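Local structure of gamma-resorcylate decarboxylase (Polaromonas, 4QRO) at residues 206-220 / 252-264. The protein probably catalyses the metal-dependent, non-oxidative decarboxylation of gamma-resorcylate (2,6-dihydroxybenzoate) to resorcinol, and here holds manganese and the inhibitor 2-nitroresorcinol. Numbering follows the deposited sequence.
With 38L (2-nitrobenzene-1,3-diol), chain M.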
ATOM      1  N   PHE A 206      -6.842 -16.622 -12.484  1.00 30.95           N
ATOM      2  CA  PHE A 206      -7.888 -17.240 -11.672  1.00 35.99           C
ATOM      3  C   PHE A 206      -9.181 -17.518 -12.435  1.00 32.64           C
ATOM      4  O   PHE A 206     -10.067 -18.183 -11.894  1.00 38.42           O
ATOM      5  CB  PHE A 206      -8.138 -16.421 -10.395  1.00 34.79           C
ATOM      6  CG  PHE A 206      -6.897 -16.210  -9.579  1.00 33.27           C
ATOM      7  CD1 PHE A 206      -6.299 -17.268  -8.905  1.00 32.65           C
ATOM      8  CD2 PHE A 206      -6.302 -14.959  -9.502  1.00 30.47           C
ATOM      9  CE1 PHE A 206      -5.127 -17.081  -8.194  1.00 34.78           C
ATOM     10  CE2 PHE A 206      -5.139 -14.765  -8.782  1.00 33.53           C
ATOM     11  CZ  PHE A 206      -4.551 -15.821  -8.121  1.00 32.50           C
ATOM     12  N   ASP A 207      -9.289 -17.006 -13.665  1.00 35.68           N
ATOM     13  CA  ASP A 207     -10.338 -17.433 -14.614  1.00 35.40           C
ATOM     14  C   ASP A 207     -10.005 -18.845 -15.109  1.00 41.12           C
ATOM     15  O   ASP A 207     -10.870 -19.714 -15.219  1.00 39.70           O
ATOM     16  CB  ASP A 207     -10.396 -16.493 -15.813  1.00 33.58           C
ATOM     17  CG  ASP A 207     -10.877 -15.104 -15.452  1.00 33.92           C
ATOM     18  OD1 ASP A 207     -11.651 -14.978 -14.484  1.00 34.42           O
ATOM     19  OD2 ASP A 207     -10.497 -14.151 -16.162  1.00 38.59           O
ATOM     20  N   LYS A 208      -8.736 -19.072 -15.399  1.00 41.15           N
ATOM     21  CA  LYS A 208      -8.274 -20.380 -15.906  1.00 32.86           C
ATOM     22  C   LYS A 208      -8.156 -21.458 -14.810  1.00 41.93           C
ATOM     23  O   LYS A 208      -8.496 -22.626 -15.032  1.00 41.45           O
ATOM     24  CB  LYS A 208      -6.917 -20.169 -16.578  1.00 37.51           C
ATOM     25  CG  LYS A 208      -6.270 -21.435 -17.132  1.00 46.77           C
ATOM     26  CD  LYS A 208      -7.120 -22.062 -18.222  1.00 60.43           C
ATOM     27  CE  LYS A 208      -6.482 -23.334 -18.746  1.00 88.03           C
ATOM     28  NZ  LYS A 208      -7.460 -24.106 -19.553  1.00 74.95           N
ATOM     29  N   TYR A 209      -7.628 -21.080 -13.642  1.00 39.47           N
ATOM     30  CA  TYR A 209      -7.453 -22.006 -12.519  1.00 38.01           C
ATOM     31  C   TYR A 209      -8.205 -21.440 -11.306  1.00 42.22           C
ATOM     32  O   TYR A 209      -7.598 -20.939 -10.365  1.00 35.49           O
ATOM     33  CB  TYR A 209      -5.963 -22.214 -12.206  1.00 33.88           C
ATOM     34  CG  TYR A 209      -5.178 -22.575 -13.422  1.00 38.34           C
ATOM     35  CD1 TYR A 209      -5.430 -23.775 -14.118  1.00 37.84           C
ATOM     36  CD2 TYR A 209      -4.197 -21.732 -13.902  1.00 35.71           C
ATOM     37  CE1 TYR A 209      -4.715 -24.093 -15.267  1.00 51.66           C
ATOM     38  CE2 TYR A 209      -3.483 -22.038 -15.045  1.00 53.77           C
ATOM     39  CZ  TYR A 209      -3.740 -23.214 -15.724  1.00 42.64           C
ATOM     40  OH  TYR A 209      -3.007 -23.486 -16.842  1.00 42.66           O
ATOM     41  N   PRO A 210      -9.540 -21.516 -11.326  1.00 44.95           N
ATOM     42  CA  PRO A 210     -10.328 -20.844 -10.291  1.00 34.43           C
ATOM     43  C   PRO A 210     -10.274 -21.433  -8.882  1.00 35.64           C
ATOM     44  O   PRO A 210     -10.743 -20.783  -7.947  1.00 33.94           O
ATOM     45  CB  PRO A 210     -11.768 -20.911 -10.853  1.00 41.58           C
ATOM     46  CG  PRO A 210     -11.760 -22.078 -11.782  1.00 47.91           C
ATOM     47  CD  PRO A 210     -10.392 -22.078 -12.396  1.00 38.20           C
ATOM     48  N   ALA A 211      -9.736 -22.639  -8.717  1.00 31.49           N
ATOM     49  CA  ALA A 211      -9.593 -23.264  -7.381  1.00 33.73           C
ATOM     50  C   ALA A 211      -8.255 -22.968  -6.657  1.00 37.96           C
ATOM     51  O   ALA A 211      -8.035 -23.440  -5.524  1.00 37.24           O
ATOM     52  CB  ALA A 211      -9.835 -24.774  -7.474  1.00 34.44           C
ATOM     53  N   LEU A 212      -7.376 -22.173  -7.276  1.00 34.51           N
ATOM     54  CA  LEU A 212      -6.116 -21.788  -6.616  1.00 34.70           C
ATOM     55  C   LEU A 212      -6.375 -21.037  -5.315  1.00 39.52           C
ATOM     56  O   LEU A 212      -7.349 -20.261  -5.204  1.00 34.46           O
ATOM     57  CB  LEU A 212      -5.265 -20.880  -7.508  1.00 32.59           C
ATOM     58  CG  LEU A 212      -4.632 -21.515  -8.743  1.00 33.13           C
ATOM     59  CD1 LEU A 212      -3.975 -20.433  -9.581  1.00 36.91           C
ATOM     60  CD2 LEU A 212      -3.652 -22.617  -8.344  1.00 38.84           C
ATOM     61  N   LYS A 213      -5.474 -21.255  -4.358  1.00 32.18           N
ATOM     62  CA  LYS A 213      -5.490 -20.570  -3.078  1.00 29.32           C
ATOM     63  C   LYS A 213      -4.158 -19.873  -2.836  1.00 36.94           C
ATOM     64  O   LYS A 213      -3.120 -20.529  -2.765  1.00 34.95           O
ATOM     65  CB  LYS A 213      -5.762 -21.614  -2.007  1.00 37.30           C
ATOM     66  CG  LYS A 213      -7.103 -22.322  -2.244  1.00 36.64           C
ATOM     67  CD  LYS A 213      -7.441 -23.301  -1.133  1.00 57.70           C
ATOM     68  CE  LYS A 213      -8.483 -24.320  -1.578  1.00 67.11           C
ATOM     69  NZ  LYS A 213      -8.531 -25.499  -0.668  1.00 59.76           N
ATOM     70  N   ILE A 214      -4.193 -18.539  -2.732  1.00 29.77           N
ATOM     71  CA  ILE A 214      -2.994 -17.750  -2.494  1.00 35.57           C
ATOM     72  C   ILE A 214      -3.097 -17.139  -1.092  1.00 27.96           C
ATOM     73  O   ILE A 214      -4.155 -16.625  -0.695  1.00 29.55           O
ATOM     74  CB  ILE A 214      -2.839 -16.623  -3.546  1.00 31.97           C
ATOM     75  CG1 ILE A 214      -3.075 -17.153  -4.968  1.00 33.55           C
ATOM     76  CG2 ILE A 214      -1.495 -15.903  -3.390  1.00 33.96           C
ATOM     77  CD1 ILE A 214      -2.090 -18.187  -5.464  1.00 38.46           C
ATOM     78  N   ILE A 215      -2.010 -17.210  -0.339  1.00 29.73           N
ATOM     79  CA  ILE A 215      -1.952 -16.648   1.004  1.00 29.69           C
ATOM     80  C   ILE A 215      -1.032 -15.435   0.993  1.00 32.47           C
ATOM     81  O   ILE A 215       0.072 -15.472   0.423  1.00 30.55           O
ATOM     82  CB  ILE A 215      -1.418 -17.663   2.014  1.00 28.29           C
ATOM     83  CG1 ILE A 215      -2.250 -18.957   1.959  1.00 30.77           C
ATOM     84  CG2 ILE A 215      -1.466 -17.090   3.425  1.00 29.62           C
ATOM     85  CD1 ILE A 215      -1.725 -20.054   2.833  1.00 36.05           C
ATOM     86  N   LEU A 216      -1.490 -14.358   1.630  1.00 33.61           N
ATOM     87  CA  LEU A 216      -0.667 -13.166   1.870  1.00 31.44           C
ATOM     88  C   LEU A 216      -0.493 -12.917   3.367  1.00 26.80           C
ATOM     89  O   LEU A 216      -1.442 -13.011   4.145  1.00 32.32           O
ATOM     90  CB  LEU A 216      -1.291 -11.929   1.231  1.00 26.75           C
ATOM     91  CG  LEU A 216      -1.551 -11.965  -0.265  1.00 30.33           C
ATOM     92  CD1 LEU A 216      -2.305 -10.718  -0.678  1.00 31.57           C
ATOM     93  CD2 LEU A 216      -0.248 -12.091  -1.041  1.00 33.70           C
ATOM     94  N   GLY A 217       0.712 -12.572   3.788  1.00 27.93           N
ATOM     95  CA  GLY A 217       0.906 -12.198   5.169  1.00 26.62           C
ATOM     96  C   GLY A 217       0.562 -10.744   5.423  1.00 26.93           C
ATOM     97  O   GLY A 217       0.121 -10.012   4.525  1.00 28.59           O
ATOM     98  N   HIS A 218       0.814 -10.327   6.651  1.00 31.22           N
ATOM     99  CA  HIS A 218       0.842  -8.896   6.997  1.00 28.00           C
ATOM    100  C   HIS A 218      -0.516  -8.229   6.748  1.00 28.07           C
ATOM    101  O   HIS A 218      -0.612  -7.063   6.363  1.00 31.55           O
ATOM    102  CB  HIS A 218       2.013  -8.230   6.271  1.00 28.12           C
ATOM    103  CG  HIS A 218       3.291  -9.024   6.367  1.00 32.22           C
ATOM    104  ND1 HIS A 218       3.816  -9.742   5.312  1.00 36.13           N
ATOM    105  CD2 HIS A 218       4.080  -9.305   7.436  1.00 32.43           C
ATOM    106  CE1 HIS A 218       4.907 -10.388   5.715  1.00 29.26           C
ATOM    107  NE2 HIS A 218       5.089 -10.130   6.996  1.00 37.08           N
ATOM    108  N   MET A 219      -1.573  -9.007   6.958  1.00 27.33           N
ATOM    109  CA  MET A 219      -2.935  -8.523   6.777  1.00 32.73           C
ATOM    110  C   MET A 219      -3.248  -8.208   5.316  1.00 34.96           C
ATOM    111  O   MET A 219      -4.163  -7.435   5.030  1.00 28.88           O
ATOM    112  CB  MET A 219      -3.183  -7.287   7.644  1.00 36.40           C
ATOM    113  CG  MET A 219      -3.378  -7.594   9.120  1.00 64.83           C
ATOM    114  SD  MET A 219      -4.742  -8.733   9.419  1.00 37.31           S
ATOM    115  CE  MET A 219      -4.905  -8.608  11.198  1.00 41.28           C
ATOM    116  N   GLY A 220      -2.497  -8.802   4.393  1.00 29.85           N
ATOM    117  CA  GLY A 220      -2.754  -8.577   2.987  1.00 31.36           C
ATOM    118  C   GLY A 220      -2.066  -7.370   2.403  1.00 31.19           C
ATOM    119  O   GLY A 220      -2.489  -6.895   1.361  1.00 28.47           O
ATOM    120  N   TYR A 252     -11.523 -11.845  -7.414  1.00 36.88           N
ATOM    121  CA  TYR A 252     -10.400 -12.802  -7.241  1.00 32.54           C
ATOM    122  C   TYR A 252      -9.805 -12.728  -5.844  1.00 32.81           C
ATOM    123  O   TYR A 252      -9.456 -13.734  -5.240  1.00 33.20           O
ATOM    124  CB  TYR A 252      -9.321 -12.558  -8.310  1.00 31.37           C
ATOM    125  CG  TYR A 252      -9.902 -12.584  -9.721  1.00 31.26           C
ATOM    126  CD1 TYR A 252     -10.452 -13.754 -10.242  1.00 29.15           C
ATOM    127  CD2 TYR A 252      -9.940 -11.441 -10.496  1.00 35.54           C
ATOM    128  CE1 TYR A 252     -10.985 -13.791 -11.514  1.00 33.23           C
ATOM    129  CE2 TYR A 252     -10.485 -11.454 -11.762  1.00 38.32           C
ATOM    130  CZ  TYR A 252     -11.001 -12.633 -12.273  1.00 33.17           C
ATOM    131  OH  TYR A 252     -11.556 -12.637 -13.532  1.00 35.77           O
ATOM    132  N   PHE A 253      -9.745 -11.529  -5.298  1.00 29.26           N
ATOM    133  CA  PHE A 253      -9.314 -11.351  -3.920  1.00 27.69           C
ATOM    134  C   PHE A 253     -10.215 -12.125  -2.963  1.00 28.17           C
ATOM    135  O   PHE A 253      -9.742 -12.857  -2.059  1.00 30.96           O
ATOM    136  CB  PHE A 253      -9.322  -9.843  -3.589  1.00 31.62           C
ATOM    137  CG  PHE A 253      -8.641  -9.488  -2.296  1.00 29.61           C
ATOM    138  CD1 PHE A 253      -7.318  -9.841  -2.071  1.00 28.91           C
ATOM    139  CD2 PHE A 253      -9.317  -8.743  -1.311  1.00 29.24           C
ATOM    140  CE1 PHE A 253      -6.686  -9.500  -0.870  1.00 32.35           C
ATOM    141  CE2 PHE A 253      -8.684  -8.407  -0.123  1.00 30.26           C
ATOM    142  CZ  PHE A 253      -7.370  -8.778   0.100  1.00 33.71           C
ATOM    143  N   ASN A 254     -11.524 -11.978  -3.151  1.00 29.75           N
ATOM    144  CA  ASN A 254     -12.482 -12.578  -2.239  1.00 25.52           C
ATOM    145  C   ASN A 254     -12.523 -14.090  -2.376  1.00 32.16           C
ATOM    146  O   ASN A 254     -12.747 -14.779  -1.400  1.00 34.86           O
ATOM    147  CB  ASN A 254     -13.898 -12.068  -2.473  1.00 32.40           C
ATOM    148  CG  ASN A 254     -14.133 -10.660  -1.926  1.00 33.97           C
ATOM    149  OD1 ASN A 254     -15.149 -10.030  -2.249  1.00 44.27           O
ATOM    150  ND2 ASN A 254     -13.239 -10.180  -1.121  1.00 36.19           N
ATOM    151  N   GLU A 255     -12.329 -14.573  -3.600  1.00 29.12           N
ATOM    152  CA  GLU A 255     -12.464 -15.999  -3.898  1.00 27.77           C
ATOM    153  C   GLU A 255     -11.197 -16.859  -3.824  1.00 30.78           C
ATOM    154  O   GLU A 255     -11.303 -18.064  -3.593  1.00 33.50           O
ATOM    155  CB  GLU A 255     -13.123 -16.179  -5.248  1.00 34.59           C
ATOM    156  CG  GLU A 255     -14.596 -15.816  -5.234  1.00 41.14           C
ATOM    157  CD  GLU A 255     -15.162 -15.685  -6.626  1.00 69.85           C
ATOM    158  OE1 GLU A 255     -14.504 -16.108  -7.603  1.00 40.43           O
ATOM    159  OE2 GLU A 255     -16.273 -15.149  -6.740  1.00 63.27           O
ATOM    160  N   ASN A 256     -10.031 -16.262  -4.061  1.00 32.52           N
ATOM    161  CA  ASN A 256      -8.774 -17.011  -4.214  1.00 26.83           C
ATOM    162  C   ASN A 256      -7.718 -16.691  -3.169  1.00 29.54           C
ATOM    163  O   ASN A 256      -6.683 -17.338  -3.135  1.00 33.15           O
ATOM    164  CB  ASN A 256      -8.217 -16.750  -5.628  1.00 31.58           C
ATOM    165  CG  ASN A 256      -9.123 -17.304  -6.718  1.00 29.76           C
ATOM    166  OD1 ASN A 256      -9.929 -16.572  -7.311  1.00 33.54           O
ATOM    167  ND2 ASN A 256      -9.028 -18.611  -6.961  1.00 37.95           N
ATOM    168  N   PHE A 257      -7.972 -15.685  -2.332  1.00 28.74           N
ATOM    169  CA  PHE A 257      -7.001 -15.242  -1.349  1.00 31.74           C
ATOM    170  C   PHE A 257      -7.371 -15.522   0.098  1.00 27.84           C
ATOM    171  O   PHE A 257      -8.546 -15.497   0.478  1.00 28.79           O
ATOM    172  CB  PHE A 257      -6.691 -13.734  -1.549  1.00 31.22           C
ATOM    173  CG  PHE A 257      -5.772 -13.481  -2.708  1.00 28.46           C
ATOM    174  CD1 PHE A 257      -6.224 -13.621  -4.024  1.00 31.92           C
ATOM    175  CD2 PHE A 257      -4.436 -13.221  -2.502  1.00 29.32           C
ATOM    176  CE1 PHE A 257      -5.361 -13.444  -5.095  1.00 33.65           C
ATOM    177  CE2 PHE A 257      -3.574 -13.065  -3.578  1.00 32.90           C
ATOM    178  CZ  PHE A 257      -4.040 -13.167  -4.868  1.00 39.29           C
ATOM    179  N   TYR A 258      -6.326 -15.779   0.897  1.00 29.74           N
ATOM    180  CA  TYR A 258      -6.363 -15.829   2.357  1.00 26.80           C
ATOM    181  C   TYR A 258      -5.282 -14.857   2.882  1.00 31.69           C
ATOM    182  O   TYR A 258      -4.252 -14.665   2.245  1.00 32.42           O
ATOM    183  CB  TYR A 258      -6.109 -17.234   2.909  1.00 32.58           C
ATOM    184  CG  TYR A 258      -7.108 -18.265   2.414  1.00 31.26           C
ATOM    185  CD1 TYR A 258      -7.061 -18.692   1.086  1.00 30.60           C
ATOM    186  CD2 TYR A 258      -8.088 -18.808   3.247  1.00 47.23           C
ATOM    187  CE1 TYR A 258      -7.964 -19.597   0.593  1.00 50.87           C
ATOM    188  CE2 TYR A 258      -8.997 -19.756   2.750  1.00 36.15           C
ATOM    189  CZ  TYR A 258      -8.928 -20.127   1.415  1.00 49.78           C
ATOM    190  OH  TYR A 258      -9.791 -21.041   0.841  1.00 57.87           O
ATOM    191  N   LEU A 259      -5.541 -14.235   4.026  1.00 28.74           N
ATOM    192  CA  LEU A 259      -4.615 -13.286   4.656  1.00 30.15           C
ATOM    193  C   LEU A 259      -4.185 -13.808   6.005  1.00 33.26           C
ATOM    194  O   LEU A 259      -5.017 -14.337   6.722  1.00 31.44           O
ATOM    195  CB  LEU A 259      -5.332 -11.937   4.910  1.00 26.06           C
ATOM    196  CG  LEU A 259      -6.143 -11.403   3.741  1.00 28.50           C
ATOM    197  CD1 LEU A 259      -6.673  -9.992   4.080  1.00 38.56           C
ATOM    198  CD2 LEU A 259      -5.307 -11.405   2.462  1.00 32.70           C
ATOM    199  N   THR A 260      -2.908 -13.651   6.377  1.00 28.08           N
ATOM    200  CA  THR A 260      -2.503 -13.940   7.756  1.00 24.15           C
ATOM    201  C   THR A 260      -2.229 -12.685   8.559  1.00 27.89           C
ATOM    202  O   THR A 260      -2.099 -11.608   7.999  1.00 30.78           O
ATOM    203  CB  THR A 260      -1.300 -14.908   7.869  1.00 27.92           C
ATOM    204  OG1 THR A 260      -0.065 -14.199   7.740  1.00 30.17           O
ATOM    205  CG2 THR A 260      -1.391 -15.978   6.836  1.00 28.46           C
ATOM    206  N   THR A 261      -2.158 -12.864   9.882  1.00 28.65           N
ATOM    207  CA  THR A 261      -1.943 -11.754  10.799  1.00 28.09           C
ATOM    208  C   THR A 261      -0.453 -11.483  11.059  1.00 37.56           C
ATOM    209  O   THR A 261      -0.110 -10.695  11.921  1.00 32.05           O
ATOM    210  CB  THR A 261      -2.660 -12.001  12.156  1.00 33.45           C
ATOM    211  OG1 THR A 261      -2.025 -13.084  12.861  1.00 29.23           O
ATOM    212  CG2 THR A 261      -4.153 -12.321  11.949  1.00 30.58           C
ATOM    213  N   SER A 262       0.442 -12.101  10.306  1.00 31.00           N
ATOM    214  CA  SER A 262       1.847 -11.954  10.600  1.00 34.12           C
ATOM    215  C   SER A 262       2.300 -10.493  10.614  1.00 26.59           C
ATOM    216  O   SER A 262       1.978  -9.713   9.711  1.00 30.72           O
ATOM    217  CB  SER A 262       2.671 -12.700   9.589  1.00 28.70           C
ATOM    218  OG  SER A 262       2.410 -12.204   8.290  1.00 26.69           O
ATOM    219  N   GLY A 263       3.067 -10.150  11.650  1.00 30.00           N
ATOM    220  CA  GLY A 263       3.725  -8.863  11.735  1.00 36.00           C
ATOM    221  C   GLY A 263       2.794  -7.676  11.623  1.00 41.98           C
ATOM    222  O   GLY A 263       3.231  -6.593  11.269  1.00 32.35           O
ATOM    223  N   ASN A 264       1.514  -7.854  11.926  1.00 29.38           N
ATOM    224  CA  ASN A 264       0.563  -6.727  11.797  1.00 29.62           C
ATOM    225  C   ASN A 264      -0.511  -6.819  12.897  1.00 25.49           C
ATOM    226  O   ASN A 264      -1.711  -7.049  12.669  1.00 31.11           O
ATOM    227  CB  ASN A 264       0.015  -6.649  10.364  1.00 29.20           C
ATOM    228  CG  ASN A 264      -0.326  -5.205   9.930  1.00 29.54           C
ATOM    229  OD1 ASN A 264      -0.476  -4.301  10.766  1.00 30.08           O
ATOM    230  ND2 ASN A 264      -0.467  -5.001   8.630  1.00 32.87           N
TER
HETATM  231  OAK 38L M 405       7.955 -11.008   6.728  1.00 37.00           O
HETATM  232  NAG 38L M 405       8.580 -10.141   7.274  1.00 94.55           N
HETATM  233  OAJ 38L M 405       8.038  -9.050   7.444  1.00 44.18           O
HETATM  234  CAA 38L M 405       9.904 -10.402   7.705  1.00 44.34           C
HETATM  235  CAF 38L M 405      10.611  -9.361   8.300  1.00 41.16           C
HETATM  236  OAH 38L M 405       9.953  -8.464   9.088  1.00 37.35           O
HETATM  237  CAE 38L M 405      11.985  -9.232   8.096  1.00 36.99           C
HETATM  238  CAD 38L M 405      12.674 -10.174   7.340  1.00 43.66           C
HETATM  239  CAC 38L M 405      12.007 -11.309   6.886  1.00 41.87           C
HETATM  240  CAB 38L M 405      10.637 -11.446   7.104  1.00 35.83           C
HETATM  241  OAI 38L M 405      10.017 -12.601   6.708  1.00 35.72           O
HETATM  242  O   HOH W   1     -10.001 -20.794  -4.142  1.00 50.96           O
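Asn256, the last residue of its helix, sets CB over the Phe206 ring face near its rim; its amide, tilted 26° from the ring plane, passes beyond the rim. Its ND2 grips two carbonyls of the turn 209-212: Leu212 O at 2.9 Å, almost straight (168°) and in the amide plane, and Pro210 O at 2.9 Å, approached from above the carbonyl plane. A leucine in place of Asn256 would probably leave both carbonyls without this donor and the turn less firmly tied to the helix end. Beyond Phe206, Tyr252 OH donates to Asp207 OD1 on its syn side.

Parallel strands 214-216 and 257-260 follow, paired from Ile214 N to Asn256 O through Thr260 N to Leu216 O. The Tyr258 ring crosses the Lys213 side chain at a slant (Tyr258 CE1 to Lys213 CB 4.0 Å), while Arg281 makes a cation-pi contact with its ring. On the other sheet face, Ile214 CB sits over the Phe257 ring, 3.9 Å from its centroid.

Past the strands, Met219 N bonds to Thr260 O (2.9 Å). Its CG meets Asn264 CB at 3.7 Å, and a bend at chi2 (-58°) turns the chain beyond so that CE reaches Thr261 CG2 at 3.9 Å; Met219 O accepts from Tyr225 of the second subunit. His218 N donates to Ser262 OG (3.0 Å), itself bonded to Glu8, a manganese ligand. The His218 ring, held by Glu221 and Asp287, gives the inhibitor's nitro oxygen OAK a weak bond from NE2. Adjacent parallel strands whose C-terminal loops carry residues of the metal and ligand site are characteristic of (beta/alpha)8 barrels, the fold of the amidohydrolase superfamily.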